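Local atomic coordinates of putative cell adhesion protein (Bacteroides fragilis, PDB entry 4H40), a protein that probably serves as a fimbrillin-like pilus subunit that takes part in cell adhesion. Residues 259-270 with 282-293. Residues are numbered along the deposited sequence; the frame is centred on the assembly and turned at random.
Sequences PTDARSHSISVL and YQMLLTGLYLTA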
ATOM      1  N   PRO B 259     -12.431 -15.219  -4.665  1.00 52.54           N
ATOM      2  CA  PRO B 259     -12.262 -14.008  -5.480  1.00 52.93           C
ATOM      3  C   PRO B 259     -13.296 -12.957  -5.083  1.00 61.65           C
ATOM      4  O   PRO B 259     -14.491 -13.268  -4.966  1.00 63.28           O
ATOM      5  CB  PRO B 259     -12.456 -14.516  -6.907  1.00 54.64           C
ATOM      6  CG  PRO B 259     -12.021 -15.944  -6.839  1.00 57.51           C
ATOM      7  CD  PRO B 259     -12.549 -16.419  -5.522  1.00 52.97           C
ATOM      8  N   THR B 260     -12.803 -11.753  -4.732  1.00 59.73           N
ATOM      9  CA  THR B 260     -13.646 -10.655  -4.282  1.00 61.45           C
ATOM     10  C   THR B 260     -13.136  -9.312  -4.759  1.00 64.26           C
ATOM     11  O   THR B 260     -11.937  -9.052  -4.764  1.00 61.25           O
ATOM     12  CB  THR B 260     -13.856 -10.669  -2.748  1.00 73.10           C
ATOM     13  OG1 THR B 260     -14.898  -9.744  -2.419  1.00 83.04           O
ATOM     14  CG2 THR B 260     -12.614 -10.348  -1.956  1.00 64.09           C
ATOM     15  N   ASP B 261     -14.098  -8.464  -5.154  1.00 64.18           N
ATOM     16  CA  ASP B 261     -13.924  -7.080  -5.592  1.00 65.50           C
ATOM     17  C   ASP B 261     -14.193  -6.140  -4.409  1.00 69.08           C
ATOM     18  O   ASP B 261     -15.346  -5.957  -4.000  1.00 70.05           O
ATOM     19  CB  ASP B 261     -14.873  -6.755  -6.781  1.00 69.87           C
ATOM     20  CG  ASP B 261     -14.867  -5.301  -7.235  1.00 81.39           C
ATOM     21  OD1 ASP B 261     -13.838  -4.606  -7.015  1.00 78.27           O
ATOM     22  OD2 ASP B 261     -15.886  -4.856  -7.817  1.00 96.43           O
ATOM     23  N   ALA B 262     -13.128  -5.538  -3.881  1.00 64.93           N
ATOM     24  CA  ALA B 262     -13.191  -4.599  -2.762  1.00 66.12           C
ATOM     25  C   ALA B 262     -12.397  -3.332  -3.093  1.00 72.36           C
ATOM     26  O   ALA B 262     -11.813  -2.692  -2.213  1.00 73.65           O
ATOM     27  CB  ALA B 262     -12.660  -5.261  -1.499  1.00 64.97           C
ATOM     28  N   ARG B 263     -12.383  -2.976  -4.383  1.00 68.75           N
ATOM     29  CA  ARG B 263     -11.716  -1.795  -4.960  1.00 68.45           C
ATOM     30  C   ARG B 263     -12.297  -0.491  -4.412  1.00 71.46           C
ATOM     31  O   ARG B 263     -11.578   0.505  -4.255  1.00 67.57           O
ATOM     32  CB  ARG B 263     -11.853  -1.818  -6.481  1.00 68.58           C
ATOM     33  CG  ARG B 263     -10.942  -2.845  -7.165  1.00 74.44           C
ATOM     34  CD  ARG B 263     -11.201  -2.870  -8.658  1.00 81.71           C
ATOM     35  NE  ARG B 263     -12.533  -3.385  -8.962  1.00 81.92           N
ATOM     36  CZ  ARG B 263     -13.129  -3.286 -10.144  1.00 98.28           C
ATOM     37  NH1 ARG B 263     -12.517  -2.685 -11.157  1.00 93.30           N
ATOM     38  NH2 ARG B 263     -14.345  -3.788 -10.323  1.00 82.04           N
ATOM     39  N   SER B 264     -13.619  -0.525  -4.115  1.00 72.20           N
ATOM     40  CA  SER B 264     -14.393   0.595  -3.566  1.00 75.45           C
ATOM     41  C   SER B 264     -14.623   0.434  -2.058  1.00 78.94           C
ATOM     42  O   SER B 264     -15.158   1.344  -1.434  1.00 80.18           O
ATOM     43  CB  SER B 264     -15.743   0.728  -4.269  1.00 83.00           C
ATOM     44  OG  SER B 264     -15.800   0.128  -5.553  1.00 97.20           O
ATOM     45  N   HIS B 265     -14.230  -0.717  -1.472  1.00 73.77           N
ATOM     46  CA  HIS B 265     -14.456  -1.006  -0.060  1.00 73.14           C
ATOM     47  C   HIS B 265     -13.136  -1.323   0.636  1.00 71.09           C
ATOM     48  O   HIS B 265     -12.090  -1.313   0.005  1.00 70.03           O
ATOM     49  CB  HIS B 265     -15.487  -2.159   0.072  1.00 74.85           C
ATOM     50  CG  HIS B 265     -16.836  -1.770  -0.444  1.00 83.08           C
ATOM     51  ND1 HIS B 265     -17.184  -1.960  -1.768  1.00 86.19           N
ATOM     52  CD2 HIS B 265     -17.847  -1.113   0.182  1.00 88.62           C
ATOM     53  CE1 HIS B 265     -18.399  -1.430  -1.896  1.00 89.32           C
ATOM     54  NE2 HIS B 265     -18.839  -0.917  -0.745  1.00 91.01           N
ATOM     55  N   SER B 266     -13.171  -1.496   1.954  1.00 64.22           N
ATOM     56  CA  SER B 266     -11.995  -1.853   2.735  1.00 60.23           C
ATOM     57  C   SER B 266     -12.054  -3.299   3.221  1.00 60.93           C
ATOM     58  O   SER B 266     -13.124  -3.814   3.545  1.00 58.76           O
ATOM     59  CB  SER B 266     -11.834  -0.937   3.942  1.00 61.59           C
ATOM     60  OG  SER B 266     -11.727   0.401   3.516  1.00 70.22           O
ATOM     61  N   ILE B 267     -10.880  -3.940   3.271  1.00 56.69           N
ATOM     62  CA  ILE B 267     -10.646  -5.256   3.851  1.00 54.67           C
ATOM     63  C   ILE B 267      -9.790  -4.983   5.096  1.00 55.87           C
ATOM     64  O   ILE B 267      -8.676  -4.483   4.939  1.00 55.48           O
ATOM     65  CB  ILE B 267      -9.986  -6.266   2.848  1.00 56.39           C
ATOM     66  CG1 ILE B 267     -10.993  -6.699   1.758  1.00 58.55           C
ATOM     67  CG2 ILE B 267      -9.434  -7.504   3.594  1.00 54.78           C
ATOM     68  CD1 ILE B 267     -10.368  -7.296   0.522  1.00 65.56           C
ATOM     69  N   SER B 268     -10.325  -5.221   6.311  1.00 50.10           N
ATOM     70  CA  SER B 268      -9.544  -5.061   7.533  1.00 47.96           C
ATOM     71  C   SER B 268      -8.876  -6.397   7.880  1.00 50.72           C
ATOM     72  O   SER B 268      -9.437  -7.475   7.648  1.00 49.25           O
ATOM     73  CB  SER B 268     -10.380  -4.542   8.694  1.00 51.45           C
ATOM     74  OG  SER B 268     -10.917  -5.564   9.511  1.00 63.05           O
ATOM     75  N   VAL B 269      -7.648  -6.301   8.384  1.00 46.83           N
ATOM     76  CA  VAL B 269      -6.802  -7.405   8.806  1.00 44.12           C
ATOM     77  C   VAL B 269      -6.397  -7.126  10.267  1.00 50.39           C
ATOM     78  O   VAL B 269      -5.638  -6.191  10.524  1.00 49.71           O
ATOM     79  CB  VAL B 269      -5.581  -7.602   7.865  1.00 44.40           C
ATOM     80  CG1 VAL B 269      -4.652  -8.683   8.394  1.00 42.39           C
ATOM     81  CG2 VAL B 269      -6.023  -7.957   6.457  1.00 43.66           C
ATOM     82  N   LEU B 270      -6.942  -7.912  11.218  1.00 47.87           N
ATOM     83  CA  LEU B 270      -6.599  -7.768  12.631  1.00 47.87           C
ATOM     84  C   LEU B 270      -5.619  -8.845  13.067  1.00 46.74           C
ATOM     85  O   LEU B 270      -5.967 -10.016  13.068  1.00 44.07           O
ATOM     86  CB  LEU B 270      -7.835  -7.847  13.522  1.00 50.22           C
ATOM     87  CG  LEU B 270      -8.699  -6.647  13.695  1.00 57.44           C
ATOM     88  CD1 LEU B 270      -9.832  -7.002  14.621  1.00 60.30           C
ATOM     89  CD2 LEU B 270      -7.930  -5.505  14.293  1.00 59.71           C
ATOM     90  N   TYR B 282      -3.282  -5.283  16.171  1.00 45.55           N
ATOM     91  CA  TYR B 282      -2.949  -4.332  15.124  1.00 44.77           C
ATOM     92  C   TYR B 282      -3.919  -4.467  14.002  1.00 50.84           C
ATOM     93  O   TYR B 282      -4.249  -5.582  13.608  1.00 50.74           O
ATOM     94  CB  TYR B 282      -1.524  -4.567  14.574  1.00 43.77           C
ATOM     95  CG  TYR B 282      -0.475  -4.640  15.647  1.00 45.66           C
ATOM     96  CD1 TYR B 282       0.029  -3.485  16.228  1.00 49.81           C
ATOM     97  CD2 TYR B 282       0.003  -5.865  16.102  1.00 44.75           C
ATOM     98  CE1 TYR B 282       0.994  -3.543  17.227  1.00 50.86           C
ATOM     99  CE2 TYR B 282       0.960  -5.937  17.111  1.00 45.68           C
ATOM    100  CZ  TYR B 282       1.442  -4.770  17.681  1.00 56.03           C
ATOM    101  OH  TYR B 282       2.390  -4.819  18.674  1.00 62.48           O
ATOM    102  N   GLN B 283      -4.333  -3.351  13.440  1.00 51.06           N
ATOM    103  CA  GLN B 283      -5.258  -3.385  12.329  1.00 51.98           C
ATOM    104  C   GLN B 283      -4.662  -2.804  11.062  1.00 57.31           C
ATOM    105  O   GLN B 283      -4.176  -1.665  11.068  1.00 59.14           O
ATOM    106  CB  GLN B 283      -6.540  -2.624  12.674  1.00 55.25           C
ATOM    107  CG  GLN B 283      -7.472  -2.498  11.490  1.00 61.20           C
ATOM    108  CD  GLN B 283      -8.782  -1.939  11.890  1.00 82.54           C
ATOM    109  OE1 GLN B 283      -9.797  -2.628  11.832  1.00 84.33           O
ATOM    110  NE2 GLN B 283      -8.782  -0.685  12.316  1.00 73.07           N
HETATM  111  N   MSE B 284      -4.764  -3.568   9.963  1.00 51.57           N
HETATM  112  CA  MSE B 284      -4.404  -3.118   8.633  1.00 51.25           C
HETATM  113  C   MSE B 284      -5.719  -2.859   7.872  1.00 62.09           C
HETATM  114  O   MSE B 284      -6.468  -3.816   7.671  1.00 60.94           O
HETATM  115  CB  MSE B 284      -3.543  -4.143   7.886  1.00 50.92           C
HETATM  116  CG  MSE B 284      -2.144  -4.345   8.410  1.00 57.27           C
HETATM  117 SE   MSE B 284      -1.330  -6.017   7.642  0.75 63.95          SE
HETATM  118  CE  MSE B 284      -1.953  -5.867   5.879  1.00 61.13           C
ATOM    119  N   LEU B 285      -6.036  -1.590   7.483  1.00 62.91           N
ATOM    120  CA  LEU B 285      -7.216  -1.350   6.667  1.00 64.21           C
ATOM    121  C   LEU B 285      -6.742  -1.246   5.243  1.00 66.27           C
ATOM    122  O   LEU B 285      -5.881  -0.425   4.962  1.00 66.99           O
ATOM    123  CB  LEU B 285      -8.003  -0.130   7.114  1.00 67.82           C
ATOM    124  CG  LEU B 285      -9.035  -0.406   8.219  1.00 74.79           C
ATOM    125  CD1 LEU B 285      -9.326   0.858   9.003  1.00 78.20           C
ATOM    126  CD2 LEU B 285     -10.336  -0.960   7.656  1.00 75.58           C
ATOM    127  N   LEU B 286      -7.199  -2.161   4.380  1.00 61.74           N
ATOM    128  CA  LEU B 286      -6.777  -2.279   2.988  1.00 60.81           C
ATOM    129  C   LEU B 286      -7.911  -1.956   2.032  1.00 67.90           C
ATOM    130  O   LEU B 286      -8.924  -2.658   1.934  1.00 66.94           O
ATOM    131  CB  LEU B 286      -6.205  -3.675   2.705  1.00 58.05           C
ATOM    132  CG  LEU B 286      -5.208  -4.230   3.748  1.00 60.01           C
ATOM    133  CD1 LEU B 286      -4.904  -5.729   3.508  1.00 56.93           C
ATOM    134  CD2 LEU B 286      -3.963  -3.370   3.839  1.00 61.39           C
ATOM    135  N   THR B 287      -7.740  -0.843   1.346  1.00 68.39           N
ATOM    136  CA  THR B 287      -8.711  -0.350   0.387  1.00 71.05           C
ATOM    137  C   THR B 287      -8.140  -0.617  -1.028  1.00 74.08           C
ATOM    138  O   THR B 287      -6.926  -0.805  -1.169  1.00 72.64           O
ATOM    139  CB  THR B 287      -8.992   1.122   0.727  1.00 85.68           C
ATOM    140  OG1 THR B 287     -10.108   1.629  -0.022  1.00 90.64           O
ATOM    141  CG2 THR B 287      -7.762   1.991   0.566  1.00 86.14           C
ATOM    142  N   GLY B 288      -9.028  -0.692  -2.024  1.00 71.90           N
ATOM    143  CA  GLY B 288      -8.690  -0.910  -3.430  1.00 72.13           C
ATOM    144  C   GLY B 288      -8.069  -2.250  -3.754  1.00 75.30           C
ATOM    145  O   GLY B 288      -6.943  -2.296  -4.263  1.00 75.82           O
ATOM    146  N   LEU B 289      -8.791  -3.348  -3.458  1.00 70.05           N
ATOM    147  CA  LEU B 289      -8.280  -4.700  -3.671  1.00 66.86           C
ATOM    148  C   LEU B 289      -9.148  -5.540  -4.646  1.00 66.23           C
ATOM    149  O   LEU B 289     -10.372  -5.537  -4.514  1.00 65.08           O
ATOM    150  CB  LEU B 289      -8.166  -5.419  -2.312  1.00 65.79           C
ATOM    151  CG  LEU B 289      -6.806  -5.351  -1.581  1.00 69.71           C
ATOM    152  CD1 LEU B 289      -6.893  -5.991  -0.210  1.00 67.73           C
ATOM    153  CD2 LEU B 289      -5.705  -6.066  -2.370  1.00 73.22           C
ATOM    154  N   TYR B 290      -8.484  -6.247  -5.625  1.00 60.45           N
ATOM    155  CA  TYR B 290      -9.063  -7.154  -6.631  1.00 59.93           C
ATOM    156  C   TYR B 290      -8.375  -8.514  -6.503  1.00 64.15           C
ATOM    157  O   TYR B 290      -7.313  -8.774  -7.102  1.00 65.81           O
ATOM    158  CB  TYR B 290      -8.955  -6.595  -8.067  1.00 62.22           C
ATOM    159  CG  TYR B 290     -10.057  -7.075  -8.994  1.00 64.47           C
ATOM    160  CD1 TYR B 290     -11.374  -6.656  -8.820  1.00 68.02           C
ATOM    161  CD2 TYR B 290      -9.782  -7.943 -10.050  1.00 64.86           C
ATOM    162  CE1 TYR B 290     -12.395  -7.105  -9.657  1.00 70.76           C
ATOM    163  CE2 TYR B 290     -10.793  -8.385 -10.909  1.00 67.03           C
ATOM    164  CZ  TYR B 290     -12.102  -7.969 -10.706  1.00 77.79           C
ATOM    165  OH  TYR B 290     -13.121  -8.405 -11.538  1.00 79.55           O
ATOM    166  N   LEU B 291      -8.940  -9.345  -5.613  1.00 57.27           N
ATOM    167  CA  LEU B 291      -8.421 -10.676  -5.281  1.00 52.71           C
ATOM    168  C   LEU B 291      -8.996 -11.662  -6.280  1.00 56.10           C
ATOM    169  O   LEU B 291     -10.223 -11.773  -6.402  1.00 56.44           O
ATOM    170  CB  LEU B 291      -8.795 -11.022  -3.821  1.00 51.12           C
ATOM    171  CG  LEU B 291      -8.494  -9.944  -2.723  1.00 54.61           C
ATOM    172  CD1 LEU B 291      -8.997 -10.382  -1.333  1.00 54.65           C
ATOM    173  CD2 LEU B 291      -7.025  -9.634  -2.631  1.00 52.70           C
ATOM    174  N   THR B 292      -8.127 -12.278  -7.090  1.00 51.52           N
ATOM    175  CA  THR B 292      -8.579 -13.229  -8.112  1.00 51.84           C
ATOM    176  C   THR B 292      -7.977 -14.636  -7.870  1.00 54.16           C
ATOM    177  O   THR B 292      -6.990 -14.785  -7.143  1.00 52.42           O
ATOM    178  CB  THR B 292      -8.275 -12.708  -9.527  1.00 64.36           C
ATOM    179  OG1 THR B 292      -6.883 -12.429  -9.666  1.00 63.71           O
ATOM    180  CG2 THR B 292      -9.015 -11.453  -9.845  1.00 69.67           C
ATOM    181  N   ALA B 293      -8.601 -15.659  -8.500  1.00 50.42           N
ATOM    182  CA  ALA B 293      -8.248 -17.070  -8.439  1.00 48.15           C
ATOM    183  C   ALA B 293      -6.849 -17.306  -8.926  1.00 53.34           C
ATOM    184  O   ALA B 293      -6.497 -16.813  -9.987  1.00 55.08           O
ATOM    185  CB  ALA B 293      -9.216 -17.873  -9.287  1.00 49.50           C
TER
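Ile267, on an antiparallel beta hairpin of this fimbrillin-like protein, and Leu291, on the strand beyond the hairpin's corner, reach toward each other tip to tip. Both arms turn that corner, at 263-265 and at Gly288, and pair again in a second sheet. The meeting of CD1 of Ile267 with CD1 of Leu291 at 3.9 Å therefore bridges the two sheets across the inside of the bend. Leu289 crosses the same isoleucine at about a right angle, and CG2 of Thr260 lies alongside Leu291. Farther along, CG2 of Val269 abuts CD1 of Leu286; this buried face continues onto Tyr299 and Trp314 through Met284, a selenomethionine, and Leu286. Four backbone hydrogen bonds, among them Ile267 N to Leu286 O at 2.7 Å, join 266-270 to 282-287.

Asp261 and Tyr290 pair on the other face of the second sheet, where Arg263 joins them from the corner. With CG anti to the backbone N (chi1 -151°), Tyr290 runs beside Arg263, its CE1 over one guanidinium face and the two planes 63° apart. Asp261 lies at the ring edge and holds the guanidinium's rotation in a side-on salt bridge: NE meets OD1 of Asp261 at 2.6 Å, and NH2 meets OD2 at 3.1 Å, both from above the carboxylate plane.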